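Long-range contact in NalD (Pseudomonas aeruginosa PAO1, PDB 5DAJ), which acts as a secondary repressor of the MexAB-OprM multidrug efflux pump and is relieved by novobiocin, which binds it and induces pump expression: residues A95-L109 with L173-D187. Sequence-based numbering, arbitrary orientation.
Sequences AVQSLLTQEKKRRIL and LFNDWLRDPRLFDPD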
ATOM      1  N   ALA A  95     -16.240  -2.987   1.139  1.00 55.27           N
ATOM      2  CA  ALA A  95     -14.911  -3.379   0.651  1.00 53.56           C
ATOM      3  C   ALA A  95     -13.991  -3.728   1.827  1.00 53.21           C
ATOM      4  O   ALA A  95     -13.360  -4.794   1.835  1.00 52.17           O
ATOM      5  CB  ALA A  95     -14.296  -2.266  -0.185  1.00 51.25           C
ATOM      6  N   VAL A  96     -13.934  -2.831   2.813  1.00 47.90           N
ATOM      7  CA  VAL A  96     -13.099  -3.039   4.001  1.00 47.84           C
ATOM      8  C   VAL A  96     -13.580  -4.272   4.770  1.00 49.80           C
ATOM      9  O   VAL A  96     -12.781  -5.125   5.149  1.00 53.84           O
ATOM     10  CB  VAL A  96     -13.074  -1.802   4.929  1.00 48.86           C
ATOM     11  CG1 VAL A  96     -12.393  -2.110   6.263  1.00 49.85           C
ATOM     12  CG2 VAL A  96     -12.356  -0.649   4.252  1.00 50.48           C
ATOM     13  N   GLN A  97     -14.887  -4.356   4.982  1.00 48.56           N
ATOM     14  CA  GLN A  97     -15.488  -5.509   5.664  1.00 50.88           C
ATOM     15  C   GLN A  97     -15.295  -6.858   4.933  1.00 54.90           C
ATOM     16  O   GLN A  97     -15.210  -7.897   5.577  1.00 63.66           O
ATOM     17  CB  GLN A  97     -16.969  -5.258   5.901  1.00 50.26           C
ATOM     18  CG  GLN A  97     -17.231  -4.206   6.963  1.00 50.44           C
ATOM     19  CD  GLN A  97     -18.703  -3.995   7.239  1.00 54.76           C
ATOM     20  OE1 GLN A  97     -19.529  -4.069   6.337  1.00 64.56           O
ATOM     21  NE2 GLN A  97     -19.042  -3.734   8.494  1.00 55.79           N
ATOM     22  N   SER A  98     -15.207  -6.833   3.602  1.00 59.65           N
ATOM     23  CA  SER A  98     -14.962  -8.054   2.784  1.00 59.53           C
ATOM     24  C   SER A  98     -13.635  -8.771   3.085  1.00 61.92           C
ATOM     25  O   SER A  98     -13.496  -9.979   2.825  1.00 73.43           O
ATOM     26  CB  SER A  98     -15.008  -7.741   1.289  1.00 58.95           C
ATOM     27  OG  SER A  98     -13.849  -7.041   0.882  1.00 59.68           O
ATOM     28  N   LEU A  99     -12.666  -8.023   3.620  1.00 62.47           N
ATOM     29  CA  LEU A  99     -11.379  -8.587   4.074  1.00 58.79           C
ATOM     30  C   LEU A  99     -11.527  -9.788   5.003  1.00 58.76           C
ATOM     31  O   LEU A  99     -10.722 -10.711   4.957  1.00 65.68           O
ATOM     32  CB  LEU A  99     -10.547  -7.526   4.798  1.00 54.52           C
ATOM     33  CG  LEU A  99      -9.919  -6.443   3.930  1.00 54.74           C
ATOM     34  CD1 LEU A  99      -9.419  -5.298   4.799  1.00 59.85           C
ATOM     35  CD2 LEU A  99      -8.788  -7.025   3.107  1.00 56.21           C
ATOM     36  N   LEU A 100     -12.549  -9.750   5.855  1.00 62.66           N
ATOM     37  CA  LEU A 100     -12.862 -10.863   6.757  1.00 64.05           C
ATOM     38  C   LEU A 100     -13.766 -11.895   6.103  1.00 62.74           C
ATOM     39  O   LEU A 100     -13.486 -13.093   6.143  1.00 68.34           O
ATOM     40  CB  LEU A 100     -13.533 -10.364   8.050  1.00 68.11           C
ATOM     41  CG  LEU A 100     -12.634  -9.947   9.220  1.00 69.84           C
ATOM     42  CD1 LEU A 100     -13.516  -9.464  10.366  1.00 68.99           C
ATOM     43  CD2 LEU A 100     -11.717 -11.071   9.698  1.00 68.42           C
ATOM     44  N   THR A 101     -14.860 -11.422   5.522  1.00 59.98           N
ATOM     45  CA  THR A 101     -15.920 -12.318   5.026  1.00 68.93           C
ATOM     46  C   THR A 101     -15.578 -13.137   3.762  1.00 69.28           C
ATOM     47  O   THR A 101     -16.256 -14.125   3.482  1.00 81.68           O
ATOM     48  CB  THR A 101     -17.233 -11.552   4.769  1.00 74.04           C
ATOM     49  OG1 THR A 101     -16.998 -10.500   3.834  1.00 76.88           O
ATOM     50  CG2 THR A 101     -17.782 -10.972   6.066  1.00 78.71           C
ATOM     51  N   GLN A 102     -14.545 -12.738   3.022  1.00 61.43           N
ATOM     52  CA  GLN A 102     -14.162 -13.420   1.768  1.00 57.51           C
ATOM     53  C   GLN A 102     -12.699 -13.875   1.753  1.00 60.48           C
ATOM     54  O   GLN A 102     -11.813 -13.111   1.367  1.00 57.02           O
ATOM     55  CB  GLN A 102     -14.433 -12.511   0.579  1.00 60.69           C
ATOM     56  CG  GLN A 102     -15.909 -12.269   0.315  1.00 68.90           C
ATOM     57  CD  GLN A 102     -16.149 -11.210  -0.754  1.00 80.70           C
ATOM     58  OE1 GLN A 102     -15.336 -11.039  -1.668  1.00 94.28           O
ATOM     59  NE2 GLN A 102     -17.260 -10.488  -0.642  1.00 77.19           N
ATOM     60  N   GLU A 103     -12.463 -15.121   2.170  1.00 56.22           N
ATOM     61  CA  GLU A 103     -11.109 -15.687   2.255  1.00 58.38           C
ATOM     62  C   GLU A 103     -10.355 -15.643   0.921  1.00 58.63           C
ATOM     63  O   GLU A 103      -9.162 -15.321   0.906  1.00 61.30           O
ATOM     64  CB  GLU A 103     -11.135 -17.130   2.763  1.00 61.11           C
ATOM     65  CG  GLU A 103      -9.746 -17.727   2.997  1.00 66.17           C
ATOM     66  CD  GLU A 103      -9.754 -19.095   3.670  1.00 77.58           C
ATOM     67  OE1 GLU A 103      -8.668 -19.711   3.736  1.00 84.56           O
ATOM     68  OE2 GLU A 103     -10.823 -19.559   4.135  1.00 86.36           O
ATOM     69  N   LYS A 104     -11.043 -15.968  -0.175  1.00 54.69           N
ATOM     70  CA  LYS A 104     -10.409 -15.947  -1.502  1.00 58.63           C
ATOM     71  C   LYS A 104      -9.857 -14.550  -1.814  1.00 61.58           C
ATOM     72  O   LYS A 104      -8.704 -14.418  -2.250  1.00 61.07           O
ATOM     73  CB  LYS A 104     -11.355 -16.360  -2.637  1.00 63.54           C
ATOM     74  CG  LYS A 104     -10.601 -16.789  -3.893  1.00 68.74           C
ATOM     75  CD  LYS A 104     -11.518 -17.127  -5.066  1.00 70.45           C
ATOM     76  CE  LYS A 104     -10.767 -17.796  -6.230  1.00 74.50           C
ATOM     77  NZ  LYS A 104     -10.171 -19.128  -5.930  1.00 79.10           N
ATOM     78  N   LYS A 105     -10.692 -13.530  -1.579  1.00 55.39           N
ATOM     79  CA  LYS A 105     -10.307 -12.118  -1.748  1.00 54.75           C
ATOM     80  C   LYS A 105      -9.089 -11.779  -0.899  1.00 51.11           C
ATOM     81  O   LYS A 105      -8.127 -11.183  -1.378  1.00 56.66           O
ATOM     82  CB  LYS A 105     -11.461 -11.173  -1.368  1.00 64.82           C
ATOM     83  CG  LYS A 105     -11.351  -9.733  -1.894  1.00 72.01           C
ATOM     84  CD  LYS A 105     -12.369  -8.809  -1.203  1.00 74.72           C
ATOM     85  CE  LYS A 105     -13.021  -7.792  -2.128  1.00 73.30           C
ATOM     86  NZ  LYS A 105     -12.234  -6.532  -2.236  1.00 73.46           N
ATOM     87  N   ARG A 106      -9.153 -12.166   0.370  1.00 49.89           N
ATOM     88  CA  ARG A 106      -8.070 -11.914   1.319  1.00 43.31           C
ATOM     89  C   ARG A 106      -6.772 -12.535   0.802  1.00 51.16           C
ATOM     90  O   ARG A 106      -5.761 -11.843   0.714  1.00 53.48           O
ATOM     91  CB  ARG A 106      -8.410 -12.460   2.708  1.00 49.08           C
ATOM     92  CG  ARG A 106      -7.407 -12.097   3.799  1.00 50.95           C
ATOM     93  CD  ARG A 106      -7.606 -12.945   5.041  1.00 60.91           C
ATOM     94  NE  ARG A 106      -9.029 -13.149   5.354  1.00 68.93           N
ATOM     95  CZ  ARG A 106      -9.632 -14.325   5.561  1.00 71.43           C
ATOM     96  NH1 ARG A 106      -8.961 -15.479   5.543  1.00 75.37           N
ATOM     97  NH2 ARG A 106     -10.936 -14.344   5.818  1.00 79.20           N
ATOM     98  N   ARG A 107      -6.828 -13.812   0.434  1.00 43.21           N
ATOM     99  CA  ARG A 107      -5.649 -14.544  -0.057  1.00 45.17           C
ATOM    100  C   ARG A 107      -5.009 -13.876  -1.289  1.00 43.08           C
ATOM    101  O   ARG A 107      -3.803 -13.613  -1.307  1.00 42.02           O
ATOM    102  CB  ARG A 107      -5.993 -16.007  -0.371  1.00 47.29           C
ATOM    103  CG  ARG A 107      -6.298 -16.850   0.866  1.00 50.82           C
ATOM    104  CD  ARG A 107      -6.885 -18.224   0.527  1.00 49.06           C
ATOM    105  NE  ARG A 107      -6.048 -18.994  -0.397  1.00 49.16           N
ATOM    106  CZ  ARG A 107      -5.030 -19.792  -0.061  1.00 50.81           C
ATOM    107  NH1 ARG A 107      -4.677 -19.986   1.205  1.00 45.59           N
ATOM    108  NH2 ARG A 107      -4.345 -20.418  -1.012  1.00 59.11           N
ATOM    109  N   ILE A 108      -5.833 -13.581  -2.285  1.00 40.79           N
ATOM    110  CA  ILE A 108      -5.362 -12.991  -3.538  1.00 44.60           C
ATOM    111  C   ILE A 108      -4.818 -11.567  -3.347  1.00 46.99           C
ATOM    112  O   ILE A 108      -3.804 -11.206  -3.947  1.00 50.82           O
ATOM    113  CB  ILE A 108      -6.463 -13.017  -4.625  1.00 45.39           C
ATOM    114  CG1 ILE A 108      -6.675 -14.463  -5.097  1.00 46.21           C
ATOM    115  CG2 ILE A 108      -6.086 -12.143  -5.816  1.00 42.75           C
ATOM    116  CD1 ILE A 108      -7.919 -14.683  -5.928  1.00 47.26           C
ATOM    117  N   LEU A 109      -5.491 -10.761  -2.533  1.00 47.90           N
ATOM    118  CA  LEU A 109      -5.019  -9.396  -2.259  1.00 47.56           C
ATOM    119  C   LEU A 109      -3.746  -9.379  -1.425  1.00 47.82           C
ATOM    120  O   LEU A 109      -2.909  -8.492  -1.613  1.00 49.46           O
ATOM    121  CB  LEU A 109      -6.089  -8.532  -1.594  1.00 46.99           C
ATOM    122  CG  LEU A 109      -7.251  -8.134  -2.496  1.00 49.23           C
ATOM    123  CD1 LEU A 109      -8.224  -7.311  -1.682  1.00 56.91           C
ATOM    124  CD2 LEU A 109      -6.825  -7.339  -3.714  1.00 50.85           C
ATOM    125  N   LEU A 173      -5.735   1.156   4.226  1.00 41.89           N
ATOM    126  CA  LEU A 173      -6.387   0.243   5.165  1.00 42.61           C
ATOM    127  C   LEU A 173      -6.190  -1.221   4.767  1.00 41.56           C
ATOM    128  O   LEU A 173      -5.849  -2.054   5.606  1.00 41.51           O
ATOM    129  CB  LEU A 173      -7.883   0.546   5.280  1.00 43.55           C
ATOM    130  CG  LEU A 173      -8.242   1.854   5.979  1.00 42.36           C
ATOM    131  CD1 LEU A 173      -9.725   2.121   5.804  1.00 43.43           C
ATOM    132  CD2 LEU A 173      -7.880   1.819   7.451  1.00 42.74           C
ATOM    133  N   PHE A 174      -6.411  -1.506   3.487  1.00 40.42           N
ATOM    134  CA  PHE A 174      -6.152  -2.836   2.912  1.00 42.07           C
ATOM    135  C   PHE A 174      -4.702  -3.235   3.145  1.00 42.91           C
ATOM    136  O   PHE A 174      -4.417  -4.316   3.646  1.00 46.41           O
ATOM    137  CB  PHE A 174      -6.443  -2.864   1.408  1.00 41.37           C
ATOM    138  CG  PHE A 174      -7.882  -3.137   1.069  1.00 45.00           C
ATOM    139  CD1 PHE A 174      -8.894  -2.378   1.617  1.00 47.62           C
ATOM    140  CD2 PHE A 174      -8.218  -4.146   0.168  1.00 50.12           C
ATOM    141  CE1 PHE A 174     -10.217  -2.630   1.295  1.00 52.85           C
ATOM    142  CE2 PHE A 174      -9.539  -4.407  -0.164  1.00 52.79           C
ATOM    143  CZ  PHE A 174     -10.542  -3.642   0.400  1.00 51.96           C
ATOM    144  N   ASN A 175      -3.798  -2.328   2.816  1.00 40.71           N
ATOM    145  CA  ASN A 175      -2.366  -2.587   2.925  1.00 44.65           C
ATOM    146  C   ASN A 175      -1.931  -2.855   4.367  1.00 46.95           C
ATOM    147  O   ASN A 175      -1.259  -3.848   4.645  1.00 41.60           O
ATOM    148  CB  ASN A 175      -1.556  -1.416   2.368  1.00 48.08           C
ATOM    149  CG  ASN A 175      -0.284  -1.864   1.708  1.00 53.61           C
ATOM    150  OD1 ASN A 175       0.752  -1.989   2.362  1.00 66.89           O
ATOM    151  ND2 ASN A 175      -0.348  -2.115   0.406  1.00 55.64           N
ATOM    152  N   ASP A 176      -2.322  -1.950   5.267  1.00 40.90           N
ATOM    153  CA  ASP A 176      -2.021  -2.076   6.702  1.00 41.44           C
ATOM    154  C   ASP A 176      -2.554  -3.384   7.260  1.00 42.28           C
ATOM    155  O   ASP A 176      -1.818  -4.134   7.901  1.00 47.88           O
ATOM    156  CB  ASP A 176      -2.596  -0.903   7.521  1.00 42.90           C
ATOM    157  CG  ASP A 176      -1.562   0.161   7.870  1.00 45.94           C
ATOM    158  OD1 ASP A 176      -0.348  -0.097   7.788  1.00 45.26           O
ATOM    159  OD2 ASP A 176      -1.971   1.279   8.250  1.00 46.69           O
ATOM    160  N   TRP A 177      -3.833  -3.653   7.021  1.00 42.39           N
ATOM    161  CA  TRP A 177      -4.488  -4.811   7.633  1.00 44.16           C
ATOM    162  C   TRP A 177      -3.920  -6.129   7.130  1.00 46.42           C
ATOM    163  O   TRP A 177      -3.687  -7.041   7.913  1.00 49.04           O
ATOM    164  CB  TRP A 177      -5.999  -4.814   7.418  1.00 44.35           C
ATOM    165  CG  TRP A 177      -6.646  -5.853   8.266  1.00 44.66           C
ATOM    166  CD1 TRP A 177      -6.937  -5.747   9.591  1.00 48.70           C
ATOM    167  CD2 TRP A 177      -7.033  -7.163   7.871  1.00 45.05           C
ATOM    168  NE1 TRP A 177      -7.500  -6.908  10.043  1.00 52.69           N
ATOM    169  CE2 TRP A 177      -7.571  -7.797   9.007  1.00 50.26           C
ATOM    170  CE3 TRP A 177      -6.990  -7.865   6.667  1.00 49.84           C
ATOM    171  CZ2 TRP A 177      -8.065  -9.105   8.977  1.00 53.85           C
ATOM    172  CZ3 TRP A 177      -7.481  -9.169   6.636  1.00 52.72           C
ATOM    173  CH2 TRP A 177      -8.011  -9.773   7.784  1.00 51.71           C
ATOM    174  N   LEU A 178      -3.709  -6.219   5.822  1.00 44.03           N
ATOM    175  CA  LEU A 178      -3.122  -7.419   5.214  1.00 42.83           C
ATOM    176  C   LEU A 178      -1.674  -7.649   5.658  1.00 44.26           C
ATOM    177  O   LEU A 178      -1.251  -8.788   5.813  1.00 49.30           O
ATOM    178  CB  LEU A 178      -3.187  -7.338   3.701  1.00 42.24           C
ATOM    179  CG  LEU A 178      -4.590  -7.383   3.095  1.00 41.60           C
ATOM    180  CD1 LEU A 178      -4.578  -6.923   1.642  1.00 41.24           C
ATOM    181  CD2 LEU A 178      -5.195  -8.768   3.219  1.00 41.24           C
ATOM    182  N   ARG A 179      -0.932  -6.567   5.878  1.00 48.51           N
ATOM    183  CA  ARG A 179       0.431  -6.631   6.452  1.00 47.11           C
ATOM    184  C   ARG A 179       0.384  -7.103   7.915  1.00 50.99           C
ATOM    185  O   ARG A 179       1.154  -7.958   8.317  1.00 52.57           O
ATOM    186  CB  ARG A 179       1.129  -5.270   6.357  1.00 46.80           C
ATOM    187  CG  ARG A 179       2.568  -5.235   6.884  1.00 45.53           C
ATOM    188  CD  ARG A 179       3.171  -3.837   6.879  1.00 49.17           C
ATOM    189  NE  ARG A 179       2.244  -2.844   7.435  1.00 54.62           N
ATOM    190  CZ  ARG A 179       2.010  -2.655   8.735  1.00 56.74           C
ATOM    191  NH1 ARG A 179       2.641  -3.361   9.670  1.00 64.23           N
ATOM    192  NH2 ARG A 179       1.133  -1.742   9.108  1.00 61.48           N
ATOM    193  N   ASP A 180      -0.519  -6.511   8.696  1.00 58.14           N
ATOM    194  CA  ASP A 180      -0.684  -6.815  10.134  1.00 51.10           C
ATOM    195  C   ASP A 180      -2.173  -6.802  10.523  1.00 48.81           C
ATOM    196  O   ASP A 180      -2.731  -5.742  10.812  1.00 47.53           O
ATOM    197  CB  ASP A 180       0.092  -5.803  10.988  1.00 51.31           C
ATOM    198  CG  ASP A 180      -0.072  -6.037  12.494  1.00 57.83           C
ATOM    199  OD1 ASP A 180      -0.607  -7.089  12.902  1.00 60.91           O
ATOM    200  OD2 ASP A 180       0.344  -5.151  13.277  1.00 65.75           O
ATOM    201  N   PRO A 181      -2.823  -7.981  10.531  1.00 49.68           N
ATOM    202  CA  PRO A 181      -4.259  -8.063  10.865  1.00 50.00           C
ATOM    203  C   PRO A 181      -4.628  -7.829  12.327  1.00 49.33           C
ATOM    204  O   PRO A 181      -5.812  -7.767  12.648  1.00 51.71           O
ATOM    205  CB  PRO A 181      -4.659  -9.486  10.430  1.00 48.12           C
ATOM    206  CG  PRO A 181      -3.395 -10.237  10.282  1.00 49.21           C
ATOM    207  CD  PRO A 181      -2.315  -9.249   9.973  1.00 48.54           C
ATOM    208  N   ARG A 182      -3.635  -7.686  13.196  1.00 53.64           N
ATOM    209  CA  ARG A 182      -3.874  -7.271  14.589  1.00 59.39           C
ATOM    210  C   ARG A 182      -4.258  -5.789  14.722  1.00 54.79           C
ATOM    211  O   ARG A 182      -4.797  -5.387  15.753  1.00 50.59           O
ATOM    212  CB  ARG A 182      -2.630  -7.499  15.452  1.00 69.93           C
ATOM    213  CG  ARG A 182      -2.041  -8.905  15.468  1.00 80.33           C
ATOM    214  CD  ARG A 182      -0.660  -8.859  16.128  1.00 87.53           C
ATOM    215  NE  ARG A 182       0.362  -8.260  15.264  1.00 87.13           N
ATOM    216  CZ  ARG A 182       1.444  -7.588  15.673  1.00 85.64           C
ATOM    217  NH1 ARG A 182       1.684  -7.375  16.961  1.00 97.70           N
ATOM    218  NH2 ARG A 182       2.295  -7.098  14.774  1.00 72.64           N
ATOM    219  N   LEU A 183      -3.966  -4.987  13.697  1.00 55.17           N
ATOM    220  CA  LEU A 183      -4.155  -3.523  13.762  1.00 49.11           C
ATOM    221  C   LEU A 183      -5.575  -3.113  14.043  1.00 44.55           C
ATOM    222  O   LEU A 183      -5.816  -2.219  14.858  1.00 49.53           O
ATOM    223  CB  LEU A 183      -3.703  -2.837  12.468  1.00 51.87           C
ATOM    224  CG  LEU A 183      -2.212  -2.544  12.348  1.00 52.35           C
ATOM    225  CD1 LEU A 183      -1.934  -1.990  10.958  1.00 57.00           C
ATOM    226  CD2 LEU A 183      -1.733  -1.570  13.409  1.00 49.88           C
ATOM    227  N   PHE A 184      -6.512  -3.755  13.362  1.00 38.39           N
ATOM    228  CA  PHE A 184      -7.920  -3.479  13.592  1.00 33.08           C
ATOM    229  C   PHE A 184      -8.814  -4.618  13.132  1.00 41.62           C
ATOM    230  O   PHE A 184      -8.366  -5.563  12.497  1.00 43.50           O
ATOM    231  CB  PHE A 184      -8.345  -2.146  12.940  1.00 40.98           C
ATOM    232  CG  PHE A 184      -8.230  -2.117  11.444  1.00 42.77           C
ATOM    233  CD1 PHE A 184      -9.247  -2.625  10.640  1.00 45.85           C
ATOM    234  CD2 PHE A 184      -7.132  -1.548  10.835  1.00 42.95           C
ATOM    235  CE1 PHE A 184      -9.151  -2.591   9.253  1.00 42.60           C
ATOM    236  CE2 PHE A 184      -7.026  -1.516   9.451  1.00 42.48           C
ATOM    237  CZ  PHE A 184      -8.037  -2.034   8.657  1.00 40.81           C
ATOM    238  N   ASP A 185     -10.086  -4.501  13.495  1.00 51.27           N
ATOM    239  CA  ASP A 185     -11.120  -5.452  13.114  1.00 51.33           C
ATOM    240  C   ASP A 185     -11.935  -4.884  11.947  1.00 52.86           C
ATOM    241  O   ASP A 185     -12.726  -3.954  12.142  1.00 63.57           O
ATOM    242  CB  ASP A 185     -12.028  -5.725  14.309  1.00 49.93           C
ATOM    243  CG  ASP A 185     -13.184  -6.627  13.963  1.00 53.30           C
ATOM    244  OD1 ASP A 185     -12.979  -7.615  13.219  1.00 56.33           O
ATOM    245  OD2 ASP A 185     -14.311  -6.360  14.442  1.00 53.62           O
ATOM    246  N   PRO A 186     -11.759  -5.431  10.734  1.00 50.77           N
ATOM    247  CA  PRO A 186     -12.516  -4.957   9.569  1.00 52.19           C
ATOM    248  C   PRO A 186     -14.030  -4.913   9.751  1.00 51.46           C
ATOM    249  O   PRO A 186     -14.687  -4.060   9.175  1.00 56.77           O
ATOM    250  CB  PRO A 186     -12.151  -5.968   8.479  1.00 51.93           C
ATOM    251  CG  PRO A 186     -10.793  -6.433   8.855  1.00 52.10           C
ATOM    252  CD  PRO A 186     -10.807  -6.487  10.355  1.00 52.69           C
ATOM    253  N   ASP A 187     -14.575  -5.826  10.539  1.00 52.29           N
ATOM    254  CA  ASP A 187     -16.015  -5.849  10.801  1.00 57.36           C
ATOM    255  C   ASP A 187     -16.470  -4.603  11.574  1.00 56.78           C
ATOM    256  O   ASP A 187     -17.200  -3.772  11.037  1.00 64.84           O
ATOM    257  CB  ASP A 187     -16.403  -7.131  11.561  1.00 61.90           C
ATOM    258  CG  ASP A 187     -17.910  -7.278  11.759  1.00 65.28           C
ATOM    259  OD1 ASP A 187     -18.700  -6.586  11.086  1.00 70.66           O
ATOM    260  OD2 ASP A 187     -18.308  -8.122  12.588  1.00 78.17           O
TER
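Ala95 and Val96 begin the contact against the ring of Phe174, where the small Ala95 lets the ring lie close to the backbone, Phe174 CZ to Ala95 O 3.4 Å. Val96, branched at CB, reaches two sets of neighbours: CG2 faces Leu173 CD1 and Phe174, while CG1 turns to Phe184 and Pro186. Gln97, extended beyond CG, reaches past Pro186, and its NE2 gives a nearly straight hydrogen bond (166°) to Asp187 O, 3.1 Å away, in the carbonyl plane and on a lone pair. Leu99 is a knob among Phe174, Trp177, Leu178 and Pro186; its CD2 lies over one face of the Phe174 ring, and its CB is 3.9 Å from Trp177 CZ3. Leu100 crosses Pro186 at about a right angle, CG to CG 4.0 Å, and its CD2 also meets the indole. The compact, rigid proline ring sets its CG 3.4 Å above the Trp177 plane, toward the rim.

After the bend at Gln102, Arg106 lays its aliphatic CG at the indole edge. A turn at chi3 (-40°) carries its guanidinium back, where NE and NH2 donate hydrogen bonds to Leu99 O and Leu100 O; one flat cationic group thus serves two carbonyls ending helix 84-101. Leu109 closes the apolar cluster, CD1 meeting the edge of Phe174 3.5 Å from CE2.

Helix 173-179 runs nearly parallel to helix 95-101, 22° apart, but nearly perpendicular to helix 103-109. Through Lys104 and Arg107, salt-bridged to Glu20, helix 103-114 joins this C-terminal packing to helix 6-26 of the TetR-type N-terminal region, while Asp176 is hydrogen-bonded to His167 of the second subunit.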